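PDB 3HGL: effector protein hopAB2 from Pseudomonas syringae pv. tomato, which is recognised by the host Pto resistance protein in tomato, eliciting a hypersensitive response, and suppresses plant immunity and programmed cell death in susceptible plants. Local coordinates for residues S42-E45 with Q46-R50; P54-M58 with H59-R63. All blocks are in the same frame, centred on the assembly; numbering follows the deposited sequence.

Contact 1. Residues S42-E45 with Q46-R50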
loop_
_atom_site.group_PDB
_atom_site.type_symbol
_atom_site.label_atom_id
_atom_site.label_comp_id
_atom_site.label_asym_id
_atom_site.label_seq_id
_atom_site.Cartn_x
_atom_site.Cartn_y
_atom_site.Cartn_z
ATOM N N SER A 42 -8.342 -0.577 6.240
ATOM C CA SER A 42 -8.612 -0.677 7.670
ATOM C C SER A 42 -8.051 0.584 8.329
ATOM O O SER A 42 -7.333 1.363 7.691
ATOM C CB SER A 42 -7.917 -1.904 8.254
ATOM O OG SER A 42 -6.508 -1.727 8.234
ATOM N N ARG A 43 -8.367 0.790 9.603
ATOM C CA ARG A 43 -7.858 1.964 10.295
ATOM C C ARG A 43 -6.330 1.964 10.289
ATOM O O ARG A 43 -5.705 2.993 10.041
ATOM C CB ARG A 43 -8.378 2.006 11.735
ATOM C CG ARG A 43 -9.883 2.213 11.828
ATOM C CD ARG A 43 -10.316 2.512 13.255
ATOM N NE ARG A 43 -11.736 2.848 13.323
ATOM C CZ ARG A 43 -12.367 3.200 14.439
ATOM N NH1 ARG A 43 -11.706 3.265 15.587
ATOM N NH2 ARG A 43 -13.663 3.488 14.406
ATOM N N VAL A 44 -5.733 0.809 10.553
ATOM C CA VAL A 44 -4.278 0.698 10.564
ATOM C C VAL A 44 -3.688 1.003 9.183
ATOM O O VAL A 44 -2.746 1.791 9.066
ATOM C CB VAL A 44 -3.831 -0.712 11.016
ATOM C CG1 VAL A 44 -2.335 -0.884 10.803
ATOM C CG2 VAL A 44 -4.165 -0.910 12.490
ATOM N N GLU A 45 -4.244 0.384 8.142
ATOM C CA GLU A 45 -3.755 0.602 6.782
ATOM C C GLU A 45 -3.897 2.060 6.361
ATOM O O GLU A 45 -2.970 2.653 5.810
ATOM C CB GLU A 45 -4.516 -0.281 5.782
ATOM C CG GLU A 45 -4.412 -1.777 6.062
ATOM C CD GLU A 45 -5.343 -2.617 5.198
ATOM O OE1 GLU A 45 -6.451 -2.139 4.880
ATOM O OE2 GLU A 45 -4.972 -3.762 4.856
ATOM N N GLN A 46 -5.068 2.633 6.619
ATOM C CA GLN A 46 -5.319 4.013 6.242
ATOM C C GLN A 46 -4.316 4.944 6.907
ATOM O O GLN A 46 -3.745 5.809 6.253
ATOM C CB GLN A 46 -6.743 4.420 6.624
ATOM C CG GLN A 46 -7.125 5.807 6.147
ATOM C CD GLN A 46 -8.589 6.113 6.369
ATOM O OE1 GLN A 46 -9.068 6.129 7.505
ATOM N NE2 GLN A 46 -9.315 6.355 5.281
ATOM N N ASN A 47 -4.105 4.760 8.206
ATOM C CA ASN A 47 -3.162 5.591 8.951
ATOM C C ASN A 47 -1.762 5.494 8.339
ATOM O O ASN A 47 -1.068 6.503 8.174
ATOM C CB ASN A 47 -3.126 5.154 10.419
ATOM C CG ASN A 47 -2.193 6.009 11.263
ATOM O OD1 ASN A 47 -1.209 5.516 11.814
ATOM N ND2 ASN A 47 -2.502 7.296 11.366
ATOM N N ILE A 48 -1.362 4.277 7.984
ATOM C CA ILE A 48 -0.050 4.056 7.386
ATOM C C ILE A 48 0.058 4.657 5.985
ATOM O O ILE A 48 0.985 5.411 5.697
ATOM C CB ILE A 48 0.279 2.548 7.322
ATOM C CG1 ILE A 48 0.459 2.007 8.745
ATOM C CG2 ILE A 48 1.537 2.314 6.480
ATOM C CD1 ILE A 48 0.684 0.508 8.825
ATOM N N PHE A 49 -0.891 4.333 5.114
ATOM C CA PHE A 49 -0.866 4.858 3.751
ATOM C C PHE A 49 -0.890 6.386 3.671
ATOM O O PHE A 49 -0.297 6.968 2.760
ATOM C CB PHE A 49 -2.017 4.258 2.932
ATOM C CG PHE A 49 -1.725 2.872 2.410
ATOM C CD1 PHE A 49 -1.547 2.653 1.047
ATOM C CD2 PHE A 49 -1.601 1.795 3.282
ATOM C CE1 PHE A 49 -1.249 1.382 0.557
ATOM C CE2 PHE A 49 -1.302 0.513 2.805
ATOM C CZ PHE A 49 -1.125 0.308 1.440
ATOM N N ARG A 50 -1.561 7.043 4.611
ATOM C CA ARG A 50 -1.593 8.502 4.582
ATOM C C ARG A 50 -0.201 9.098 4.785
ATOM O O ARG A 50 0.086 10.190 4.302
ATOM C CB ARG A 50 -2.571 9.044 5.629
ATOM C CG ARG A 50 -4.010 9.035 5.128
ATOM C CD ARG A 50 -5.004 9.554 6.160
ATOM N NE ARG A 50 -6.343 9.679 5.583
ATOM C CZ ARG A 50 -7.439 9.966 6.279
ATOM N NH1 ARG A 50 -7.366 10.158 7.589
ATOM N NH2 ARG A 50 -8.610 10.060 5.662
#

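Contact 2. Residues P54-M58 with H59-R63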
loop_
_atom_site.group_PDB
_atom_site.type_symbol
_atom_site.label_atom_id
_atom_site.label_comp_id
_atom_site.label_asym_id
_atom_site.label_seq_id
_atom_site.Cartn_x
_atom_site.Cartn_y
_atom_site.Cartn_z
ATOM N N PRO A 54 0.604 11.191 0.726
ATOM C CA PRO A 54 0.080 12.450 1.269
ATOM C C PRO A 54 -1.106 13.095 0.558
ATOM O O PRO A 54 -1.827 13.889 1.160
ATOM C CB PRO A 54 1.314 13.353 1.292
ATOM C CG PRO A 54 2.100 12.870 0.129
ATOM C CD PRO A 54 1.994 11.369 0.268
ATOM N N ASN A 55 -1.311 12.759 -0.712
ATOM C CA ASN A 55 -2.423 13.319 -1.477
ATOM C C ASN A 55 -3.537 12.287 -1.658
ATOM O O ASN A 55 -4.514 12.525 -2.365
ATOM C CB ASN A 55 -1.920 13.799 -2.841
ATOM C CG ASN A 55 -1.076 15.059 -2.739
ATOM O OD1 ASN A 55 -0.139 15.261 -3.514
ATOM N ND2 ASN A 55 -1.416 15.923 -1.787
HETATM N N MSE A 56 -3.385 11.145 -0.994
HETATM C CA MSE A 56 -4.354 10.056 -1.090
HETATM C C MSE A 56 -5.786 10.358 -0.630
HETATM O O MSE A 56 -6.748 9.879 -1.236
HETATM C CB MSE A 56 -3.818 8.828 -0.346
HETATM C CG MSE A 56 -4.763 7.643 -0.323
HETATM SE SE MSE A 56 -5.989 7.693 1.164
HETATM C CE MSE A 56 -5.531 5.989 1.960
ATOM N N PRO A 57 -5.954 11.147 0.445
ATOM C CA PRO A 57 -7.322 11.436 0.893
ATOM C C PRO A 57 -8.232 11.924 -0.234
ATOM O O PRO A 57 -9.369 11.479 -0.374
ATOM C CB PRO A 57 -7.109 12.499 1.971
ATOM C CG PRO A 57 -5.788 12.099 2.561
ATOM C CD PRO A 57 -4.967 11.802 1.323
HETATM N N MSE A 58 -7.715 12.837 -1.044
HETATM C CA MSE A 58 -8.490 13.380 -2.151
HETATM C C MSE A 58 -8.346 12.605 -3.455
HETATM O O MSE A 58 -9.331 12.351 -4.135
HETATM C CB MSE A 58 -8.091 14.835 -2.406
HETATM C CG MSE A 58 -8.568 15.388 -3.745
HETATM SE SE MSE A 58 -10.501 15.528 -3.896
HETATM C CE MSE A 58 -10.707 17.301 -3.148
ATOM N N HIS A 59 -7.116 12.220 -3.787
ATOM C CA HIS A 59 -6.845 11.545 -5.052
ATOM C C HIS A 59 -6.718 10.027 -5.090
ATOM O O HIS A 59 -6.744 9.436 -6.174
ATOM C CB HIS A 59 -5.586 12.147 -5.673
ATOM C CG HIS A 59 -5.667 13.627 -5.876
ATOM N ND1 HIS A 59 -5.426 14.533 -4.864
ATOM C CD2 HIS A 59 -5.993 14.361 -6.967
ATOM C CE1 HIS A 59 -5.598 15.760 -5.325
ATOM N NE2 HIS A 59 -5.942 15.684 -6.598
ATOM N N GLY A 60 -6.575 9.394 -3.933
ATOM C CA GLY A 60 -6.421 7.950 -3.915
ATOM C C GLY A 60 -4.990 7.598 -4.276
ATOM O O GLY A 60 -4.083 8.394 -4.034
ATOM N N ILE A 61 -4.787 6.421 -4.869
ATOM C CA ILE A 61 -3.453 5.967 -5.256
ATOM C C ILE A 61 -3.392 5.623 -6.752
ATOM O O ILE A 61 -4.105 4.746 -7.229
ATOM C CB ILE A 61 -3.047 4.732 -4.422
ATOM C CG1 ILE A 61 -3.036 5.094 -2.931
ATOM C CG2 ILE A 61 -1.673 4.234 -4.851
ATOM C CD1 ILE A 61 -2.768 3.908 -2.017
ATOM N N SER A 62 -2.521 6.314 -7.478
ATOM C CA SER A 62 -2.383 6.121 -8.920
ATOM C C SER A 62 -1.753 4.805 -9.366
ATOM O O SER A 62 -0.761 4.357 -8.800
ATOM C CB SER A 62 -1.575 7.271 -9.519
ATOM O OG SER A 62 -1.254 6.999 -10.871
ATOM N N ARG A 63 -2.321 4.199 -10.404
ATOM C CA ARG A 63 -1.770 2.954 -10.916
ATOM C C ARG A 63 -0.420 3.243 -11.571
ATOM O O ARG A 63 0.366 2.331 -11.807
ATOM C CB ARG A 63 -2.722 2.302 -11.928
ATOM C CG ARG A 63 -2.896 3.049 -13.234
ATOM C CD ARG A 63 -3.749 2.232 -14.206
ATOM N NE ARG A 63 -3.928 2.921 -15.479
ATOM C CZ ARG A 63 -4.671 2.466 -16.484
ATOM N NH1 ARG A 63 -5.315 1.311 -16.371
ATOM N NH2 ARG A 63 -4.777 3.173 -17.599
#

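Contact 1. Residues S42-E45 with Q46-R50
S42-E45 and Q46-R50 form the first turns of helix 43-52, where each carbonyl from S42 to E45 accepts the amide N-H four residues on. F49 N to E45 O is the straightest of these bonds, 2.8 Å at 177°. S42 is the N-cap. Its OG accepts from E45 N at 3.1 Å, and S42 N gives its hydrogen to E45 OE1 at 2.8 Å. The two bonds close a capping box. E45 reaches back to the cap because CG lies beside its own backbone N (chi1 -59°) and the chain beyond is extended. OE1 is met on the anti side, 28° out of the carboxylate plane. The other oxygen, OE2, is hydrogen-bonded to T26 and H25. V44 and I48, one turn apart, lie side by side, with V44 CG1 3.9 Å from I48 CD1. I48 also packs on Q15 and L16 of helix 5-18. The F49 ring turns an edge to the helix backbone, and its CD2 sits 3.0 Å from E45 O. Both oxygens of the buried E45 carboxylate therefore have partners. The cap satisfies the N-H groups of S42 and E45 and ties the helix start to H25 and T26.

Contact 2. Residues P54-M58 with H59-R63
N55 O receives two donors from H59, the backbone N at 3.0 Å and, more weakly, ring ND1 at 3.3 Å. The imidazole meets this oxygen in its plane, at an edge. H59 chi1 of -56° sets the ring beside its own backbone N, and chi2 of 82° turns the ND1 edge toward N55 O. M58, a selenomethionine, lays its CG over one ring face, near the rim. This CG stands 3.6 Å from the H59 ring centroid, 25° off the normal, a CH-pi contact. With CG anti to the backbone N, the M58 chain starts out over the ring, and its later bends carry SE farther above the same face. M56, also selenomethionine, sends its side chain the other way, into the protein. Its CG touches I61 CG1 at 4.0 Å, and beyond CG the chain bends toward F49 and F41. G60 N bonds to M56 O at 2.7 Å, and M56 CA makes a CH...O contact of 3.4 Å with G60 O. G60 leaves the helix with positive phi. I61 then turns inward against L30, A33 and F53. This is a single-turn helix, 56-59, ended by G60, in the link between helices 43-52 and 66-80 of the all-helical Pto-interacting domain.

Contact 1 starts helix 43-52 and contact 2 spans the short helix 56-59 that follows it in the chain. Their centres are about 13 Å apart, yet they touch. F49 of contact 1 packs on I61 and M56 of contact 2, and R50 rests on P57. Both are partly buried, but contact 1 has the larger buried share: E45, I48 and F49 against M56 and I61. Contact 1 also reaches helix 5-18 through I48 and F49, while contact 2 meets helix 23-35 through I61. Their polar chemistry differs. In contact 1 a buried carboxylate caps the start of helix 43-52, whereas in contact 2 an exposed imidazole makes a weak bond to a backbone oxygen at helix 56-59.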